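Long-range contacts in Lpg2148(MvcA) (Legionella pneumophila subsp. pneumophila str. Philadelphia 1, PDB 6K11), which probably removes ubiquitin from the host conjugating enzyme UBE2N through a deamidase-type activity, and so helps the bacterium regulate UBE2N: residues 97-102 against 325-330; 118-123 against 331-336. All blocks are in the same frame, centred on the assembly; numbering follows the deposited sequence.

Contact 1. Residues 97-102 against 325-330; sequences EALSAD and LRVKFK
The backbone oxygen of E97 is met by two groups from 325-330: F329 N donates a hydrogen bond to E97 O at 2.9 Å, and K328 CA brings a C-H to the same oxygen at 3.1 Å. F329 also brings its ring atom CD2 to 3.4 Å from E97 O. Its CG stands between the backbone N and the carbonyl carbon (chi1 71°), which brings the ring up beside strand 97-98. E97 CB sits 4.1 Å above one ring face, offset toward the rim, while L99 comes to the edge with its CA and crosses the phenylalanine at about a right angle, CD1 4.1 Å from F329 CE2. Two nearly straight bonds flank the central one: E97 N to F329 O at 2.8 Å and, beyond the end of strand 97-98, L99 N to V327 O at 2.9 Å. The strands run antiparallel, and A98 pairs with K328 in the non-hydrogen-bonded position, between the E97 O and L99 N bonds. Strand 97-98 forms one margin of the five-stranded sheet; L99 and F329 both pack against helix 104-111, L99 also reaches helix 278-288, and strand 120-129 runs along the other side of 325-333.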
loop_
_atom_site.group_PDB
_atom_site.type_symbol
_atom_site.label_atom_id
_atom_site.label_comp_id
_atom_site.label_asym_id
_atom_site.label_seq_id
_atom_site.Cartn_x
_atom_site.Cartn_y
_atom_site.Cartn_z
ATOM N N GLU A 97 9.138 -10.655 8.297
ATOM C CA GLU A 97 10.537 -11.028 8.124
ATOM C C GLU A 97 11.074 -10.528 6.786
ATOM O O GLU A 97 10.407 -10.621 5.752
ATOM C CB GLU A 97 10.724 -12.543 8.241
ATOM C CG GLU A 97 10.822 -12.987 9.679
ATOM C CD GLU A 97 10.871 -14.488 9.801
ATOM O OE1 GLU A 97 9.769 -15.048 10.039
ATOM O OE2 GLU A 97 11.968 -15.097 9.670
ATOM N N ALA A 98 12.280 -9.981 6.806
ATOM C CA ALA A 98 12.911 -9.609 5.550
ATOM C C ALA A 98 13.214 -10.859 4.731
ATOM O O ALA A 98 13.668 -11.876 5.263
ATOM C CB ALA A 98 14.185 -8.799 5.814
ATOM N N LEU A 99 12.918 -10.795 3.430
ATOM C CA LEU A 99 13.321 -11.859 2.522
ATOM C C LEU A 99 14.843 -11.878 2.425
ATOM O O LEU A 99 15.470 -10.841 2.188
ATOM C CB LEU A 99 12.692 -11.655 1.136
ATOM C CG LEU A 99 12.875 -12.781 0.108
ATOM C CD1 LEU A 99 12.180 -14.060 0.567
ATOM C CD2 LEU A 99 12.371 -12.360 -1.283
ATOM N N SER A 100 15.437 -13.052 2.635
ATOM C CA SER A 100 16.879 -13.201 2.506
ATOM C C SER A 100 17.330 -12.857 1.083
ATOM O O SER A 100 16.532 -12.777 0.143
ATOM C CB SER A 100 17.304 -14.623 2.867
ATOM O OG SER A 100 17.314 -15.445 1.709
ATOM N N ALA A 101 18.644 -12.666 0.930
ATOM C CA ALA A 101 19.170 -12.115 -0.317
ATOM C C ALA A 101 18.880 -13.015 -1.513
ATOM O O ALA A 101 18.764 -12.520 -2.642
ATOM C CB ALA A 101 20.673 -11.867 -0.190
ATOM N N ASP A 102 18.762 -14.328 -1.292
ATOM C CA ASP A 102 18.383 -15.266 -2.343
ATOM C C ASP A 102 16.955 -15.776 -2.200
ATOM O O ASP A 102 16.523 -16.600 -3.012
ATOM C CB ASP A 102 19.336 -16.466 -2.347
ATOM C CG ASP A 102 20.750 -16.095 -2.741
ATOM O OD1 ASP A 102 20.913 -15.320 -3.714
ATOM O OD2 ASP A 102 21.698 -16.569 -2.078
ATOM N N LEU A 325 14.263 -1.015 -3.165
ATOM C CA LEU A 325 13.095 -1.692 -2.626
ATOM C C LEU A 325 13.553 -2.845 -1.749
ATOM O O LEU A 325 14.654 -3.380 -1.917
ATOM C CB LEU A 325 12.182 -2.240 -3.741
ATOM C CG LEU A 325 11.704 -1.280 -4.831
ATOM C CD1 LEU A 325 11.005 -2.058 -5.965
ATOM C CD2 LEU A 325 10.781 -0.233 -4.242
ATOM N N ARG A 326 12.686 -3.236 -0.818
ATOM C CA ARG A 326 12.916 -4.412 0.002
ATOM C C ARG A 326 11.609 -5.172 0.141
ATOM O O ARG A 326 10.525 -4.585 0.102
ATOM C CB ARG A 326 13.468 -4.056 1.389
ATOM C CG ARG A 326 12.520 -3.287 2.253
ATOM C CD ARG A 326 13.048 -3.216 3.674
ATOM N NE ARG A 326 12.098 -2.560 4.559
ATOM C CZ ARG A 326 12.433 -1.931 5.678
ATOM N NH1 ARG A 326 13.704 -1.882 6.062
ATOM N NH2 ARG A 326 11.492 -1.361 6.414
ATOM N N VAL A 327 11.729 -6.484 0.309
ATOM C CA VAL A 327 10.594 -7.395 0.368
ATOM C C VAL A 327 10.581 -8.040 1.745
ATOM O O VAL A 327 11.608 -8.559 2.198
ATOM C CB VAL A 327 10.676 -8.473 -0.729
ATOM C CG1 VAL A 327 9.409 -9.316 -0.750
ATOM C CG2 VAL A 327 10.949 -7.843 -2.100
ATOM N N LYS A 328 9.424 -8.012 2.405
ATOM C CA LYS A 328 9.230 -8.694 3.675
ATOM C C LYS A 328 7.935 -9.489 3.596
ATOM O O LYS A 328 7.050 -9.183 2.793
ATOM C CB LYS A 328 9.197 -7.720 4.868
ATOM C CG LYS A 328 8.285 -6.529 4.696
ATOM C CD LYS A 328 8.574 -5.394 5.709
ATOM C CE LYS A 328 7.393 -4.420 5.741
ATOM N NZ LYS A 328 7.663 -3.096 6.349
ATOM N N PHE A 329 7.835 -10.513 4.444
ATOM C CA PHE A 329 6.750 -11.474 4.342
ATOM C C PHE A 329 6.419 -12.025 5.719
ATOM O O PHE A 329 7.230 -11.985 6.650
ATOM C CB PHE A 329 7.109 -12.633 3.405
ATOM C CG PHE A 329 8.150 -13.549 3.978
ATOM C CD1 PHE A 329 7.785 -14.653 4.743
ATOM C CD2 PHE A 329 9.498 -13.289 3.788
ATOM C CE1 PHE A 329 8.741 -15.489 5.294
ATOM C CE2 PHE A 329 10.466 -14.123 4.333
ATOM C CZ PHE A 329 10.083 -15.225 5.095
ATOM N N LYS A 330 5.211 -12.559 5.822
ATOM C CA LYS A 330 4.776 -13.310 6.984
ATOM C C LYS A 330 3.842 -14.401 6.484
ATOM O O LYS A 330 3.176 -14.242 5.452
ATOM C CB LYS A 330 4.095 -12.404 8.008
ATOM C CG LYS A 330 2.845 -11.727 7.496
ATOM C CD LYS A 330 2.086 -11.116 8.662
ATOM C CE LYS A 330 1.834 -9.653 8.493
ATOM N NZ LYS A 330 1.652 -8.954 9.801
#

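Contact 2. Residues 118-123 against 331-336; sequences TNLLIR and ITEINP
N119 lays its side chain across I334 and P336. Its CB lies 4.1 Å from I334 CB, and its CG meets the proline ring, 3.6 Å from P336 CG. With CG beside the backbone N (chi1 -59°), the amide lies against that ring; ND2 comes within 3.1 Å of P336 CG, a tight fit. ND2 also donates to a water at 3.0 Å, which passes a hydrogen bond to I334 O, while OD1 accepts from Q240 N, so both ends of this buried amide are held. The backbones pair as antiparallel neighbours, the middle strand 120-129 with 325-333, in a sheet consistent with the papain-like core of Cif-type deamidases. I334 N donates to N119 O at 2.8 Å. L121 and T332 are the hydrogen-bonded pair, with L121 N to T332 O at 2.9 Å; L120 opposite E333 and I122 opposite I331 are the non-hydrogen-bonded pairs on either side. On the I122 face, I331 CD1 lies 3.8 Å from I122 CG1, the side chains side by side, and helix 104-111 packs over I331 and L120. On the other face L121 CB packs on I334 CG1 at 3.8 Å, above helix 71-83. N335 then caps helix 336-351 through OD1 to E337 N.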
loop_
_atom_site.group_PDB
_atom_site.type_symbol
_atom_site.label_atom_id
_atom_site.label_comp_id
_atom_site.label_asym_id
_atom_site.label_seq_id
_atom_site.Cartn_x
_atom_site.Cartn_y
_atom_site.Cartn_z
ATOM N N THR A 118 -0.905 -29.318 3.950
ATOM C CA THR A 118 -0.957 -27.962 4.479
ATOM C C THR A 118 -1.484 -26.976 3.440
ATOM O O THR A 118 -1.310 -27.158 2.230
ATOM C CB THR A 118 0.429 -27.525 4.978
ATOM O OG1 THR A 118 0.299 -26.347 5.785
ATOM C CG2 THR A 118 1.361 -27.241 3.818
ATOM N N ASN A 119 -2.159 -25.938 3.936
ATOM C CA ASN A 119 -2.619 -24.808 3.133
ATOM C C ASN A 119 -2.004 -23.552 3.722
ATOM O O ASN A 119 -2.207 -23.262 4.905
ATOM C CB ASN A 119 -4.143 -24.695 3.134
ATOM C CG ASN A 119 -4.806 -25.931 2.603
ATOM O OD1 ASN A 119 -4.925 -26.119 1.396
ATOM N ND2 ASN A 119 -5.238 -26.800 3.511
ATOM N N LEU A 120 -1.261 -22.812 2.904
ATOM C CA LEU A 120 -0.432 -21.709 3.375
ATOM C C LEU A 120 -0.891 -20.394 2.764
ATOM O O LEU A 120 -1.193 -20.325 1.567
ATOM C CB LEU A 120 1.041 -21.939 3.016
ATOM C CG LEU A 120 1.712 -23.154 3.661
ATOM C CD1 LEU A 120 3.061 -23.436 3.013
ATOM C CD2 LEU A 120 1.858 -22.917 5.152
ATOM N N LEU A 121 -0.916 -19.354 3.588
ATOM C CA LEU A 121 -1.165 -17.986 3.145
ATOM C C LEU A 121 0.061 -17.157 3.495
ATOM O O LEU A 121 0.491 -17.134 4.656
ATOM C CB LEU A 121 -2.416 -17.398 3.803
ATOM C CG LEU A 121 -2.680 -15.905 3.542
ATOM C CD1 LEU A 121 -3.008 -15.663 2.075
ATOM C CD2 LEU A 121 -3.809 -15.376 4.411
ATOM N N ILE A 122 0.627 -16.495 2.497
ATOM C CA ILE A 122 1.765 -15.603 2.682
ATOM C C ILE A 122 1.310 -14.191 2.350
ATOM O O ILE A 122 0.671 -13.965 1.315
ATOM C CB ILE A 122 2.955 -16.008 1.797
ATOM C CG1 ILE A 122 3.189 -17.520 1.851
ATOM C CG2 ILE A 122 4.200 -15.213 2.196
ATOM C CD1 ILE A 122 4.117 -18.001 0.753
ATOM N N ARG A 123 1.616 -13.251 3.226
ATOM C CA ARG A 123 1.352 -11.844 2.964
ATOM C C ARG A 123 2.687 -11.143 2.773
ATOM O O ARG A 123 3.606 -11.331 3.578
ATOM C CB ARG A 123 0.558 -11.193 4.104
ATOM C CG ARG A 123 0.260 -9.723 3.841
ATOM C CD ARG A 123 -0.765 -9.114 4.798
ATOM N NE ARG A 123 -1.006 -7.696 4.483
ATOM C CZ ARG A 123 -2.136 -7.044 4.759
ATOM N NH1 ARG A 123 -3.155 -7.675 5.330
ATOM N NH2 ARG A 123 -2.265 -5.768 4.428
ATOM N N ILE A 331 3.811 -15.523 7.197
ATOM C CA ILE A 331 3.168 -16.716 6.674
ATOM C C ILE A 331 2.362 -17.393 7.775
ATOM O O ILE A 331 2.722 -17.350 8.953
ATOM C CB ILE A 331 4.226 -17.666 6.053
ATOM C CG1 ILE A 331 3.560 -18.891 5.431
ATOM C CG2 ILE A 331 5.289 -18.042 7.088
ATOM C CD1 ILE A 331 4.493 -19.746 4.592
ATOM N N THR A 332 1.250 -18.011 7.380
ATOM C CA THR A 332 0.412 -18.740 8.317
ATOM C C THR A 332 -0.269 -19.886 7.589
ATOM O O THR A 332 -0.392 -19.893 6.357
ATOM C CB THR A 332 -0.634 -17.827 8.974
ATOM O OG1 THR A 332 -1.456 -18.607 9.848
ATOM C CG2 THR A 332 -1.526 -17.175 7.903
ATOM N N GLU A 333 -0.695 -20.874 8.359
ATOM C CA GLU A 333 -1.524 -21.909 7.770
ATOM C C GLU A 333 -2.977 -21.458 7.757
ATOM O O GLU A 333 -3.387 -20.575 8.517
ATOM C CB GLU A 333 -1.368 -23.233 8.509
ATOM C CG GLU A 333 0.088 -23.562 8.764
ATOM C CD GLU A 333 0.290 -24.610 9.827
ATOM O OE1 GLU A 333 1.008 -24.326 10.819
ATOM O OE2 GLU A 333 -0.237 -25.723 9.642
ATOM N N ILE A 334 -3.745 -22.069 6.861
ATOM C CA ILE A 334 -5.149 -21.754 6.627
ATOM C C ILE A 334 -5.961 -23.002 6.943
ATOM O O ILE A 334 -5.552 -24.116 6.597
ATOM C CB ILE A 334 -5.371 -21.309 5.158
ATOM C CG1 ILE A 334 -5.098 -19.807 4.950
ATOM C CG2 ILE A 334 -6.737 -21.723 4.614
ATOM C CD1 ILE A 334 -5.036 -18.993 6.178
ATOM N N ASN A 335 -7.112 -22.822 7.589
ATOM C CA ASN A 335 -8.080 -23.904 7.723
ATOM C C ASN A 335 -9.100 -23.797 6.596
ATOM O O ASN A 335 -9.954 -22.901 6.637
ATOM C CB ASN A 335 -8.774 -23.838 9.084
ATOM C CG ASN A 335 -9.858 -24.901 9.246
ATOM O OD1 ASN A 335 -10.083 -25.733 8.362
ATOM N ND2 ASN A 335 -10.521 -24.885 10.388
ATOM N N PRO A 336 -9.068 -24.679 5.593
ATOM C CA PRO A 336 -9.976 -24.513 4.447
ATOM C C PRO A 336 -11.443 -24.586 4.803
ATOM O O PRO A 336 -12.255 -23.943 4.126
ATOM C CB PRO A 336 -9.579 -25.664 3.512
ATOM C CG PRO A 336 -8.203 -26.010 3.892
ATOM C CD PRO A 336 -8.125 -25.792 5.385
HETATM O O HOH W 1 -4.335 -26.542 6.356
#

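In the fold
From the N terminus the chain first runs through helices, including 71-83, and then lays down 97-102, the first half of contact 1. Helix 104-111 follows, and 118-123 starts the long strand 120-129, which leads to the MvcA insertion domain and back into the sheet through strand 228-238. Only after the helices between 261 and 305 does strand 325-333 arrive, closing contact 1 with its first part and contact 2 with 331-336. The two loops therefore cross, and both enclose the insertion. Strand 325-333 joins the sheet margin to its middle; the contacts touch where K330 O probably accepts from R123 N and F329 CB packs on I122 CG2.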